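PDB 5EVJ: arsenite methyltransferase from Chlamydomonas reinhardtii, which probably transfers methyl groups from S-adenosylmethionine to trivalent arsenic, giving mono-, di- and trimethylated arsenicals. Local coordinates for residues 99-104 and 109-114; 86-91 and 156-161; 65-70 and 121-126; 228-233 and 271-276; 170-175 and 179-184. The protein carries 15 engineered substitutions. All blocks are in the same frame, centred on the assembly; numbering follows the deposited sequence.

Interaction 1 of 5, residues 99-104 and 109-114; sequences YVAAKL and GSVTGV
V111 pushes one methyl, CG2, against the flank of helix 96-104 at the point where A101 and A102 present nothing larger than a methyl group. This is the tight part of the contact. CG2 comes within 3.6 Å of the backbone nitrogen of A102, atom N, and lies just as close to the alpha carbon beside it, so it rests on the main chain of the helix itself. Both alanine methyls also come near it: A101 CB is 3.9 Å from V111 CG2, while A102 CB sits a little farther from the same methyl, at 4.2 Å. The valine torsion decides which branch does the touching. CG1 stands anti to the backbone N (chi1 -178°), which leaves CG2 anti to the carbonyl carbon and aimed at the helix. Small residues here let helix and strand come close, with A102 CA and V111 CA 5.9 Å apart. The pair belongs to the beta-alpha-beta unit of strand 86-90, helix 96-104 and strand 110-115, the opening right-handed crossover of a Rossmann-like methyltransferase, and V111 also touches part of a glycine-rich, Rossmann-type sequence pattern, consistent with that fold. Away from the valine the fit is looser. K103 and S110 start their side chains away from the partner segment, and both are partly exposed; K103 runs toward A59 and L136. The carbonyl of A102, back in the tight part, takes hydrogen bonds from N142 ND2 and Y138 OH, and N142 ND2 also serves G109 O.

Interaction 2 of 5, residues 86-91 and 156-161; sequences RVLDLG and AGLEDS
L88 and L158 reach toward each other tip to tip, and their outermost methyls make the apolar heart of this contact. L88 CD1 meets L158 CD1 at 3.8 Å. The other branch of the strand leucine, L88 CD2, stands 4.1 Å from the same L158 CD1, so a single methyl of the loop residue faces the fork of its partner. It is the first torsion of L88, with CG anti to the main-chain nitrogen (chi1 178°), that sends this fork out toward the loop. With two such long side chains bridging them, the backbones stay well apart, 9.7 Å between L88 CA and L158 CA. A second, looser touch lies toward the start of the strand. There the guanidinium of R86, its chain bent at chi3, brings NH2 to 4.0 Å from S161 O, approaching obliquely and too far for a hydrogen bond; the arginine is exposed, so this edge is only lightly closed. One step outward, the loop is held in place by R187, whose NH2 takes both L158 O in a hydrogen bond and D160 OD1 in a salt bridge. The strand is fixed by its neighbours in the sheet: R86 and L88 pair with L165 on one side, and V87 pairs with S110 and T112 on the other. The leucine pair therefore sits on the face of the central parallel strands, with V114 of strand 110-115 and V188 of helix 178-188 both touching the two leucines.

Interaction 3 of 5, residues 65-70 and 121-126; sequences TEVKEK and LEVAIS
V123 is the residue all the contacts here converge on, met by E66, V67 and K70 from helix 65-69 and the residue just after it. The apolar part is modest. V67 CG2 lies 4.1 Å from V123 CG1, the two valines lying alongside and pointing opposite ways. The larger share is aliphatic against charged groups: E66 lays its carboxylate obliquely across V123, OE1 being 3.6 Å from CG1, and K70 crosses the valine at about a right angle with NZ 4.2 Å from V123 CG2. E66 gets there by an extended chain, CG anti to the backbone N (chi1 -168°). The ionic part lies inside segment 65-70. K70 NZ forms a salt bridge to E66 OE2 at 2.9 Å, meeting the oxygen on its anti side and 32° out of the carboxylate plane. An alanine in place of E66 would probably leave the K70 ammonium without this mate and bare part of the V123 side chain. Backbone oxygens find side-chain donors nearby, V67 O from S94 OG, K70 O from Q120 NE2 and V123 O from H127 ND1. No hydrogen bond crosses between the two segments, so the helices meet through a valine lying beneath an ion pair: the charges probably compensate each other and may help to screen the methyls from solvent.

Interaction 4 of 5, residues 228-233 and 271-276; sequences NDFIRL and YRLFKV
The rings of F230 and Y271 carry this contact, and their torsions bring them together from opposite directions. F230 holds CG anti to the backbone N (chi1 161°), which sends its ring off helix 227-237 toward the sheet, while Y271 extends its phenol back from strand 266-274. The two side chains pass alongside one another, so F230 CE2 lies 3.6 Å above the plane of the tyrosine ring, over one face but displaced toward the rim, near Y271 CD2 and CE2. The planes are turned by 34° and the centroids are 4.9 Å apart, an oblique pair that is neither a stack nor a T-shape. L273 adds a methyl at the margin of the phenylalanine: its CD2 sits at the ring edge, close to the ring plane, 4.2 Å from F230 CZ. I231 crosses Y271 at about a right angle, its extended branch bringing CD1 to 4.2 Å from Y271 OH. With an alanine here instead of Y271, F230 would probably lose the ring surface it lies against and be left beside a gap, freer to turn. Y201 joins the cluster, edge-to-face with Y271 and also against the ring of F230. On the outer side of the helix, R232 NH1 bridges to D229 OD1 at 3.0 Å. The segment axes run 11.7 Å apart and only 15° from parallel, a helix laid along a strand on one face of the sheet, as in the alpha-beta-alpha layering of Rossmann-like methyltransferases, where strand 266-274 takes the antiparallel place between 193-202 and 243-249.

Interaction 5 of 5, residues 170-175 and 179-184; sequences CVINLS and ARVLSE
V181 spreads its two methyls over the loop ahead of helix 178-188, one against I172 and the other against S175. The apolar half is CG1, which meets I172 CD1 at 4.1 Å, the two side chains meeting at a slant. I172 continues to M195 and F197 of strand 193-202, so the helix reaches the sheet through it. The other half sets a methyl against a hydroxyl: V181 CG2 is 3.4 Å from S175 OG and 3.9 Å from S175 CB. The rotamer of the valine, CG1 anti to the backbone N (chi1 178°), is what allows both branches to be used. S175 OG itself is committed elsewhere, hydrogen-bonded to D177 N, just ahead of the helix, and to E151 OE2, and V181 CG2 adds only close packing beside it. Within the loop, backbone bonds curl the chain, with L174 N to V171 O at 3.3 Å followed by S175 N to I172 O at 3.1 Å. The ionic interactions belong to the helix surface: R180 NH2 makes a long salt bridge of 3.4 Å to E184 OE2 and has a second acidic partner in D154, while E184 OE1 also pairs with R187. At the far end of the loop C170 is joined to C74 by a disulfide seen in this protein. Between the two segments no hydrogen bond or charge pair forms, which implies that van der Waals packing, partly methyl on methyl and partly methyl on hydroxyl, joins them directly, while hydrogen bonds to D177 and E151 hold the S175 hydroxyl beside the valine.

Following the chain from the N terminus, helix 65-69 opens interaction 3, strand 86-90 then opens interaction 2, and interaction 1 closes the short helix-to-strand turn nested inside both. Interaction 3 closes at 121-126 before interaction 2 closes at 156-161, so these two loops cross. Interactions 5 and 4 follow in series, each closing on its own. Interactions 1 and 2 meet through the neighbouring strands 110-115 and 86-90; the ring of Y99, with CE2 packed near V67 CG2, links 1 to 3. L90 packs on V171 and V181, tying 2 to 5, and L233 against A179 and L182 joins 5 to 4. Interactions 1 and 4 lie on opposite sides of the chain's centre.

Interaction 1 of 5, residues 99-104 and 109-114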
# COMPACT_ATOMS: atom_id res chain seq x y z
N TYR A 99 4.56 10.57 9.27
CA TYR A 99 4.26 11.99 9.51
C TYR A 99 3.31 12.47 8.46
O TYR A 99 2.34 13.14 8.75
CB TYR A 99 5.55 12.81 9.46
CG TYR A 99 6.28 12.89 10.81
CD1 TYR A 99 6.49 11.74 11.57
CD2 TYR A 99 6.77 14.10 11.31
CE1 TYR A 99 7.16 11.77 12.80
CE2 TYR A 99 7.47 14.14 12.55
CZ TYR A 99 7.63 12.98 13.29
OH TYR A 99 8.30 12.98 14.50
N VAL A 100 3.53 12.03 7.22
CA VAL A 100 2.63 12.40 6.18
C VAL A 100 1.25 11.83 6.44
O VAL A 100 0.24 12.50 6.27
CB VAL A 100 3.14 11.91 4.83
CG1 VAL A 100 2.07 12.13 3.77
CG2 VAL A 100 4.46 12.62 4.54
N ALA A 101 1.20 10.57 6.85
CA ALA A 101 -0.13 9.97 7.10
C ALA A 101 -0.87 10.68 8.27
O ALA A 101 -2.10 10.94 8.22
CB ALA A 101 0.06 8.50 7.38
N ALA A 102 -0.10 10.98 9.32
CA ALA A 102 -0.61 11.59 10.54
C ALA A 102 -1.34 12.85 10.12
O ALA A 102 -2.40 13.15 10.63
CB ALA A 102 0.54 11.92 11.45
N LYS A 103 -0.81 13.56 9.14
CA LYS A 103 -1.54 14.72 8.61
C LYS A 103 -2.77 14.34 7.82
O LYS A 103 -3.89 14.88 8.00
CB LYS A 103 -0.66 15.55 7.70
CG LYS A 103 -1.51 16.69 7.13
CD LYS A 103 -0.75 17.65 6.24
CE LYS A 103 -1.59 18.90 5.98
NZ LYS A 103 -2.92 18.55 5.37
N LEU A 104 -2.58 13.40 6.90
CA LEU A 104 -3.68 13.18 5.94
C LEU A 104 -4.84 12.47 6.55
O LEU A 104 -5.94 12.50 5.96
CB LEU A 104 -3.20 12.44 4.64
CG LEU A 104 -2.31 13.29 3.72
CD1 LEU A 104 -1.98 12.49 2.49
CD2 LEU A 104 -3.03 14.57 3.33
N GLY A 109 -7.95 10.75 13.09
CA GLY A 109 -7.40 9.49 12.63
C GLY A 109 -6.15 9.23 13.46
O GLY A 109 -5.75 10.11 14.26
N SER A 110 -5.51 8.07 13.27
CA SER A 110 -4.22 7.83 13.94
C SER A 110 -3.30 6.91 13.19
O SER A 110 -3.74 6.20 12.26
CB SER A 110 -4.44 7.27 15.34
OG SER A 110 -5.34 6.21 15.25
N VAL A 111 -2.03 6.97 13.56
CA VAL A 111 -0.99 6.26 12.93
C VAL A 111 -0.12 5.55 13.95
O VAL A 111 0.27 6.13 14.98
CB VAL A 111 -0.12 7.23 12.08
CG1 VAL A 111 0.98 6.46 11.35
CG2 VAL A 111 -1.01 8.01 11.11
N THR A 112 0.18 4.29 13.63
CA THR A 112 1.11 3.51 14.36
C THR A 112 2.31 3.15 13.44
O THR A 112 2.14 2.70 12.30
CB THR A 112 0.45 2.25 14.89
OG1 THR A 112 -0.62 2.60 15.79
CG2 THR A 112 1.45 1.34 15.62
N GLY A 113 3.52 3.37 13.92
CA GLY A 113 4.73 3.02 13.16
C GLY A 113 5.51 1.94 13.92
O GLY A 113 5.65 2.02 15.16
N VAL A 114 5.94 0.92 13.20
CA VAL A 114 6.70 -0.17 13.77
C VAL A 114 8.04 -0.14 13.11
O VAL A 114 8.12 -0.18 11.90
CB VAL A 114 6.10 -1.54 13.44
CG1 VAL A 114 7.00 -2.64 13.96
CG2 VAL A 114 4.75 -1.70 14.08

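Interaction 2 of 5, residues 86-91 and 156-161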
# COMPACT_ATOMS: atom_id res chain seq x y z
N ARG A 86 -7.45 4.54 10.87
CA ARG A 86 -6.24 4.08 11.60
C ARG A 86 -5.28 3.39 10.64
O ARG A 86 -5.68 2.44 9.93
CB ARG A 86 -6.66 3.16 12.73
CG ARG A 86 -7.75 3.81 13.64
CD ARG A 86 -8.47 2.80 14.54
NE ARG A 86 -8.84 1.62 13.73
CZ ARG A 86 -9.97 0.90 13.78
NH1 ARG A 86 -10.96 1.19 14.62
NH2 ARG A 86 -10.12 -0.12 12.96
N VAL A 87 -4.02 3.84 10.66
CA VAL A 87 -3.05 3.43 9.74
C VAL A 87 -1.89 2.81 10.46
O VAL A 87 -1.36 3.39 11.39
CB VAL A 87 -2.51 4.69 9.02
CG1 VAL A 87 -1.32 4.34 8.12
CG2 VAL A 87 -3.64 5.34 8.21
N LEU A 88 -1.41 1.69 9.94
CA LEU A 88 -0.19 1.04 10.42
C LEU A 88 0.89 1.20 9.36
O LEU A 88 0.70 0.85 8.20
CB LEU A 88 -0.48 -0.44 10.69
CG LEU A 88 0.71 -1.30 11.14
CD1 LEU A 88 1.28 -0.77 12.49
CD2 LEU A 88 0.22 -2.72 11.27
N ASP A 89 2.03 1.75 9.76
CA ASP A 89 3.13 2.01 8.87
C ASP A 89 4.22 1.02 9.24
O ASP A 89 4.77 1.05 10.36
CB ASP A 89 3.59 3.44 9.06
CG ASP A 89 4.72 3.82 8.09
OD1 ASP A 89 4.71 3.27 6.99
OD2 ASP A 89 5.62 4.66 8.40
N LEU A 90 4.43 0.04 8.36
CA LEU A 90 5.43 -1.00 8.58
C LEU A 90 6.82 -0.54 8.19
O LEU A 90 7.03 -0.24 7.06
CB LEU A 90 5.11 -2.24 7.76
CG LEU A 90 3.81 -3.03 8.03
CD1 LEU A 90 3.84 -4.23 7.09
CD2 LEU A 90 3.63 -3.49 9.47
N GLY A 91 7.76 -0.47 9.13
CA GLY A 91 9.15 -0.11 8.84
C GLY A 91 9.22 1.39 8.80
O GLY A 91 9.73 1.96 7.85
N ALA A 156 4.38 -7.50 18.79
CA ALA A 156 4.26 -6.08 19.05
C ALA A 156 2.91 -5.73 19.71
O ALA A 156 2.66 -4.56 19.95
CB ALA A 156 4.44 -5.29 17.77
N GLY A 157 2.06 -6.71 20.01
CA GLY A 157 0.78 -6.39 20.68
C GLY A 157 -0.33 -5.88 19.76
O GLY A 157 -1.33 -5.35 20.23
N LEU A 158 -0.18 -6.03 18.43
CA LEU A 158 -1.22 -5.53 17.50
C LEU A 158 -2.32 -6.54 17.25
O LEU A 158 -2.07 -7.69 16.72
CB LEU A 158 -0.60 -5.00 16.22
CG LEU A 158 0.51 -3.97 16.43
CD1 LEU A 158 1.17 -3.52 15.13
CD2 LEU A 158 0.06 -2.75 17.26
N GLU A 159 -3.53 -6.11 17.61
CA GLU A 159 -4.69 -6.95 17.59
C GLU A 159 -5.30 -7.09 16.17
O GLU A 159 -5.12 -6.24 15.30
CB GLU A 159 -5.81 -6.36 18.49
CG GLU A 159 -5.45 -5.87 19.91
CD GLU A 159 -5.10 -7.01 20.90
OE1 GLU A 159 -5.41 -8.21 20.63
OE2 GLU A 159 -4.51 -6.71 21.97
N ASP A 160 -6.06 -8.16 16.00
CA ASP A 160 -6.85 -8.46 14.83
C ASP A 160 -7.74 -7.28 14.54
O ASP A 160 -8.26 -6.68 15.46
CB ASP A 160 -7.77 -9.64 15.17
CG ASP A 160 -7.02 -10.90 15.33
OD1 ASP A 160 -5.78 -10.89 15.44
OD2 ASP A 160 -7.68 -11.94 15.39
N SER A 161 -7.93 -6.99 13.25
CA SER A 161 -8.87 -5.96 12.80
C SER A 161 -8.69 -4.63 13.48
O SER A 161 -9.63 -3.97 13.78
CB SER A 161 -10.33 -6.44 12.97
OG SER A 161 -10.43 -7.76 12.47

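Interaction 3 of 5, residues 65-70 and 121-126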
# COMPACT_ATOMS: atom_id res chain seq x y z
N THR A 65 12.90 18.36 8.59
CA THR A 65 14.04 18.01 7.76
C THR A 65 14.75 16.70 8.18
O THR A 65 15.08 15.83 7.34
CB THR A 65 15.06 19.17 7.77
OG1 THR A 65 14.47 20.32 7.14
CG2 THR A 65 16.29 18.79 6.97
N GLU A 66 15.00 16.56 9.48
CA GLU A 66 15.77 15.43 9.97
C GLU A 66 14.94 14.16 9.83
O GLU A 66 15.48 13.07 9.66
CB GLU A 66 16.13 15.63 11.45
CG GLU A 66 17.17 14.62 11.91
CD GLU A 66 17.13 14.32 13.40
OE1 GLU A 66 16.09 14.57 14.06
OE2 GLU A 66 18.14 13.81 13.92
N VAL A 67 13.63 14.29 9.97
CA VAL A 67 12.76 13.14 9.85
C VAL A 67 12.81 12.58 8.41
O VAL A 67 12.85 11.33 8.22
CB VAL A 67 11.33 13.45 10.33
CG1 VAL A 67 10.39 12.39 9.82
CG2 VAL A 67 11.29 13.48 11.86
N LYS A 68 12.83 13.50 7.43
CA LYS A 68 13.03 13.20 5.99
C LYS A 68 14.46 12.77 5.60
O LYS A 68 14.66 11.69 5.02
CB LYS A 68 12.73 14.41 5.12
CG LYS A 68 11.26 14.72 4.90
CD LYS A 68 11.08 15.97 4.00
CE LYS A 68 11.35 17.28 4.74
NZ LYS A 68 11.05 18.40 3.82
N GLU A 69 15.45 13.63 5.87
CA GLU A 69 16.82 13.28 5.49
C GLU A 69 17.23 11.86 5.89
O GLU A 69 18.06 11.24 5.23
CB GLU A 69 17.81 14.26 6.08
CG GLU A 69 18.03 15.49 5.22
CD GLU A 69 18.91 16.50 5.92
OE1 GLU A 69 18.99 16.48 7.18
OE2 GLU A 69 19.54 17.31 5.21
N LYS A 70 16.64 11.34 6.97
CA LYS A 70 17.01 10.02 7.48
C LYS A 70 16.09 8.87 7.00
O LYS A 70 15.99 7.85 7.65
CB LYS A 70 17.13 10.03 9.03
CG LYS A 70 18.18 11.00 9.56
CD LYS A 70 18.61 10.71 10.99
CE LYS A 70 19.64 11.73 11.47
NZ LYS A 70 19.87 11.65 12.94
N LEU A 121 13.66 4.83 15.53
CA LEU A 121 12.52 5.12 16.41
C LEU A 121 12.59 6.51 17.06
O LEU A 121 11.69 7.37 16.90
CB LEU A 121 12.49 4.10 17.52
CG LEU A 121 11.18 3.64 18.12
CD1 LEU A 121 10.60 2.55 17.20
CD2 LEU A 121 11.43 3.16 19.57
N GLU A 122 13.68 6.72 17.79
CA GLU A 122 13.87 7.88 18.65
C GLU A 122 13.83 9.17 17.83
O GLU A 122 13.35 10.20 18.35
CB GLU A 122 15.18 7.73 19.48
CG GLU A 122 15.28 8.68 20.68
CD GLU A 122 14.05 8.64 21.60
OE1 GLU A 122 13.57 7.53 21.95
OE2 GLU A 122 13.56 9.73 21.96
N VAL A 123 14.28 9.13 16.57
CA VAL A 123 14.05 10.29 15.69
C VAL A 123 12.54 10.55 15.43
O VAL A 123 12.06 11.69 15.49
CB VAL A 123 14.81 10.22 14.35
CG1 VAL A 123 14.44 11.43 13.46
CG2 VAL A 123 16.34 10.15 14.59
N ALA A 124 11.79 9.48 15.13
CA ALA A 124 10.36 9.63 14.85
C ALA A 124 9.65 10.17 16.09
O ALA A 124 8.84 11.08 15.95
CB ALA A 124 9.75 8.31 14.42
N ILE A 125 9.99 9.62 17.26
CA ILE A 125 9.40 10.03 18.55
C ILE A 125 9.75 11.45 19.01
O ILE A 125 8.88 12.14 19.53
CB ILE A 125 9.75 9.05 19.68
CG1 ILE A 125 9.13 7.66 19.40
CG2 ILE A 125 9.24 9.59 21.03
CD1 ILE A 125 9.88 6.52 20.05
N SER A 126 11.01 11.89 18.83
CA SER A 126 11.43 13.19 19.39
C SER A 126 10.81 14.34 18.65
O SER A 126 10.63 15.41 19.20
CB SER A 126 12.95 13.37 19.45
OG SER A 126 13.50 13.36 18.15

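Interaction 4 of 5, residues 228-233 and 271-276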
# COMPACT_ATOMS: atom_id res chain seq x y z
N ASN A 228 5.00 -11.90 -10.41
CA ASN A 228 3.85 -12.80 -10.40
C ASN A 228 4.05 -13.75 -9.22
O ASN A 228 3.11 -14.34 -8.74
CB ASN A 228 3.69 -13.60 -11.70
CG ASN A 228 3.06 -12.78 -12.82
OD1 ASN A 228 2.10 -12.08 -12.58
ND2 ASN A 228 3.61 -12.89 -14.08
N ASP A 229 5.27 -13.96 -8.75
CA ASP A 229 5.45 -14.81 -7.57
C ASP A 229 4.97 -14.07 -6.33
O ASP A 229 4.45 -14.65 -5.42
CB ASP A 229 6.92 -15.29 -7.38
CG ASP A 229 7.33 -16.36 -8.34
OD1 ASP A 229 6.45 -17.07 -8.92
OD2 ASP A 229 8.55 -16.53 -8.50
N PHE A 230 5.13 -12.75 -6.29
CA PHE A 230 4.61 -11.99 -5.20
C PHE A 230 3.10 -12.12 -5.14
O PHE A 230 2.49 -12.35 -4.05
CB PHE A 230 5.05 -10.53 -5.25
CG PHE A 230 4.17 -9.65 -4.42
CD1 PHE A 230 4.32 -9.63 -3.03
CD2 PHE A 230 3.10 -8.97 -5.02
CE1 PHE A 230 3.43 -8.87 -2.27
CE2 PHE A 230 2.21 -8.19 -4.25
CZ PHE A 230 2.38 -8.17 -2.89
N ILE A 231 2.48 -11.96 -6.30
CA ILE A 231 1.02 -12.03 -6.40
C ILE A 231 0.51 -13.36 -5.81
O ILE A 231 -0.47 -13.39 -5.02
CB ILE A 231 0.49 -11.78 -7.89
CG1 ILE A 231 0.79 -10.30 -8.32
CG2 ILE A 231 -1.03 -12.13 -8.04
CD1 ILE A 231 0.40 -9.92 -9.77
N ARG A 232 1.18 -14.43 -6.19
CA ARG A 232 0.86 -15.77 -5.69
C ARG A 232 0.90 -15.84 -4.14
O ARG A 232 0.01 -16.42 -3.53
CB ARG A 232 1.82 -16.87 -6.27
CG ARG A 232 1.72 -17.05 -7.82
CD ARG A 232 2.77 -18.00 -8.44
NE ARG A 232 2.41 -18.38 -9.82
CZ ARG A 232 3.10 -18.06 -10.95
NH1 ARG A 232 4.23 -17.38 -10.89
NH2 ARG A 232 2.70 -18.52 -12.16
N LEU A 233 1.96 -15.30 -3.56
CA LEU A 233 2.16 -15.35 -2.11
C LEU A 233 1.07 -14.47 -1.50
O LEU A 233 0.34 -14.90 -0.62
CB LEU A 233 3.53 -14.82 -1.79
CG LEU A 233 3.90 -14.64 -0.32
CD1 LEU A 233 3.89 -15.97 0.50
CD2 LEU A 233 5.25 -13.88 -0.27
N TYR A 271 1.28 -1.48 -4.83
CA TYR A 271 0.23 -2.48 -4.87
C TYR A 271 -0.88 -2.13 -3.91
O TYR A 271 -0.62 -1.54 -2.82
CB TYR A 271 0.81 -3.88 -4.44
CG TYR A 271 1.34 -4.65 -5.63
CD1 TYR A 271 0.50 -5.07 -6.66
CD2 TYR A 271 2.71 -4.97 -5.72
CE1 TYR A 271 0.99 -5.80 -7.75
CE2 TYR A 271 3.22 -5.69 -6.77
CZ TYR A 271 2.37 -6.07 -7.82
OH TYR A 271 2.92 -6.73 -8.88
N ARG A 272 -2.08 -2.59 -4.26
CA ARG A 272 -3.26 -2.44 -3.48
C ARG A 272 -3.82 -3.80 -3.11
O ARG A 272 -4.24 -4.57 -3.99
CB ARG A 272 -4.28 -1.60 -4.22
CG ARG A 272 -3.67 -0.26 -4.65
CD ARG A 272 -4.82 0.69 -5.01
NE ARG A 272 -5.51 1.25 -3.84
CZ ARG A 272 -6.19 2.40 -3.81
NH1 ARG A 272 -6.35 3.13 -4.91
NH2 ARG A 272 -6.73 2.86 -2.65
N LEU A 273 -3.87 -4.08 -1.80
CA LEU A 273 -4.27 -5.37 -1.31
C LEU A 273 -5.47 -5.18 -0.38
O LEU A 273 -5.31 -4.92 0.85
CB LEU A 273 -3.11 -5.99 -0.60
CG LEU A 273 -2.11 -6.90 -1.32
CD1 LEU A 273 -1.80 -6.51 -2.76
CD2 LEU A 273 -0.82 -7.01 -0.49
N PHE A 274 -6.66 -5.33 -0.95
CA PHE A 274 -7.85 -5.08 -0.21
C PHE A 274 -8.28 -6.28 0.47
O PHE A 274 -8.13 -7.41 -0.10
CB PHE A 274 -8.99 -4.66 -1.13
CG PHE A 274 -8.89 -3.24 -1.55
CD1 PHE A 274 -9.51 -2.22 -0.78
CD2 PHE A 274 -8.16 -2.89 -2.69
CE1 PHE A 274 -9.40 -0.89 -1.16
CE2 PHE A 274 -8.08 -1.57 -3.08
CZ PHE A 274 -8.70 -0.53 -2.34
N LYS A 275 -8.91 -6.04 1.64
CA LYS A 275 -9.46 -7.13 2.40
C LYS A 275 -10.99 -7.02 2.47
O LYS A 275 -11.52 -6.16 3.11
CB LYS A 275 -8.81 -7.17 3.80
CG LYS A 275 -9.53 -8.10 4.75
CD LYS A 275 -8.75 -8.39 6.03
CE LYS A 275 -9.58 -9.17 7.12
NZ LYS A 275 -8.73 -9.35 8.40
N VAL A 276 -11.69 -7.91 1.83
CA VAL A 276 -13.17 -7.85 1.91
C VAL A 276 -13.64 -9.27 2.05
O VAL A 276 -13.98 -9.94 1.06
CB VAL A 276 -13.79 -7.11 0.69
CG1 VAL A 276 -15.26 -6.93 0.94
CG2 VAL A 276 -13.09 -5.78 0.43

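Interaction 5 of 5, residues 170-175 and 179-184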
# COMPACT_ATOMS: atom_id res chain seq x y z
N CYS A 170 9.23 -0.06 0.66
CA CYS A 170 10.50 -0.69 0.27
C CYS A 170 11.23 -1.29 1.39
O CYS A 170 12.43 -1.04 1.50
CB CYS A 170 11.46 0.36 -0.32
SG CYS A 170 11.92 0.15 -2.05
N VAL A 171 10.55 -2.04 2.25
CA VAL A 171 11.20 -2.78 3.32
C VAL A 171 10.77 -4.25 3.31
O VAL A 171 11.33 -5.08 4.03
CB VAL A 171 10.90 -2.24 4.77
CG1 VAL A 171 11.51 -0.86 5.09
CG2 VAL A 171 9.41 -2.33 5.10
N ILE A 172 9.80 -4.61 2.50
CA ILE A 172 9.35 -5.98 2.58
C ILE A 172 10.28 -6.98 1.88
O ILE A 172 10.34 -8.15 2.26
CB ILE A 172 7.86 -6.11 2.21
CG1 ILE A 172 7.07 -5.09 3.06
CG2 ILE A 172 7.36 -7.54 2.39
CD1 ILE A 172 5.57 -5.22 3.04
N ASN A 173 11.05 -6.51 0.90
CA ASN A 173 12.03 -7.40 0.26
C ASN A 173 13.11 -7.82 1.21
O ASN A 173 13.87 -8.74 0.91
CB ASN A 173 12.69 -6.76 -0.97
CG ASN A 173 11.71 -6.51 -2.14
OD1 ASN A 173 12.11 -5.95 -3.16
ND2 ASN A 173 10.43 -6.92 -1.99
N LEU A 174 13.23 -7.14 2.33
CA LEU A 174 14.30 -7.46 3.27
C LEU A 174 13.80 -8.39 4.33
O LEU A 174 14.58 -8.97 5.06
CB LEU A 174 14.90 -6.19 3.87
CG LEU A 174 15.49 -5.24 2.84
CD1 LEU A 174 14.33 -4.54 2.17
CD2 LEU A 174 16.39 -4.21 3.50
N SER A 175 12.50 -8.56 4.42
CA SER A 175 11.98 -9.52 5.36
C SER A 175 12.61 -10.91 5.15
O SER A 175 12.75 -11.36 4.02
CB SER A 175 10.47 -9.65 5.25
OG SER A 175 10.01 -10.72 6.08
N ALA A 179 6.01 -14.02 3.90
CA ALA A 179 4.70 -14.61 4.08
C ALA A 179 4.09 -14.17 5.41
O ALA A 179 2.89 -13.86 5.52
CB ALA A 179 4.77 -16.16 3.97
N ARG A 180 4.92 -14.15 6.45
CA ARG A 180 4.43 -13.72 7.76
C ARG A 180 4.06 -12.26 7.84
O ARG A 180 3.04 -11.95 8.41
CB ARG A 180 5.36 -14.09 8.94
CG ARG A 180 4.54 -14.89 9.95
CD ARG A 180 5.21 -15.25 11.27
NE ARG A 180 4.84 -14.15 12.11
CZ ARG A 180 4.06 -14.20 13.18
NH1 ARG A 180 3.62 -15.35 13.67
NH2 ARG A 180 3.77 -13.06 13.76
N VAL A 181 4.85 -11.39 7.25
CA VAL A 181 4.51 -9.98 7.20
C VAL A 181 3.15 -9.82 6.50
O VAL A 181 2.25 -9.17 7.01
CB VAL A 181 5.56 -9.21 6.37
CG1 VAL A 181 5.21 -7.73 6.25
CG2 VAL A 181 6.94 -9.46 6.91
N LEU A 182 3.00 -10.48 5.34
CA LEU A 182 1.77 -10.41 4.58
C LEU A 182 0.63 -10.92 5.41
O LEU A 182 -0.40 -10.25 5.52
CB LEU A 182 1.92 -11.19 3.26
CG LEU A 182 2.38 -10.38 2.06
CD1 LEU A 182 2.95 -9.02 2.34
CD2 LEU A 182 3.34 -11.14 1.17
N SER A 183 0.78 -12.10 6.01
CA SER A 183 -0.35 -12.67 6.76
C SER A 183 -0.68 -11.86 8.04
O SER A 183 -1.86 -11.79 8.45
CB SER A 183 -0.17 -14.17 7.05
OG SER A 183 0.90 -14.45 7.94
N GLU A 184 0.33 -11.20 8.58
CA GLU A 184 0.10 -10.30 9.73
C GLU A 184 -0.66 -9.04 9.35
O GLU A 184 -1.66 -8.67 10.04
CB GLU A 184 1.43 -9.99 10.48
CG GLU A 184 1.85 -11.27 11.24
CD GLU A 184 1.03 -11.47 12.52
OE1 GLU A 184 0.09 -12.35 12.57
OE2 GLU A 184 1.36 -10.69 13.49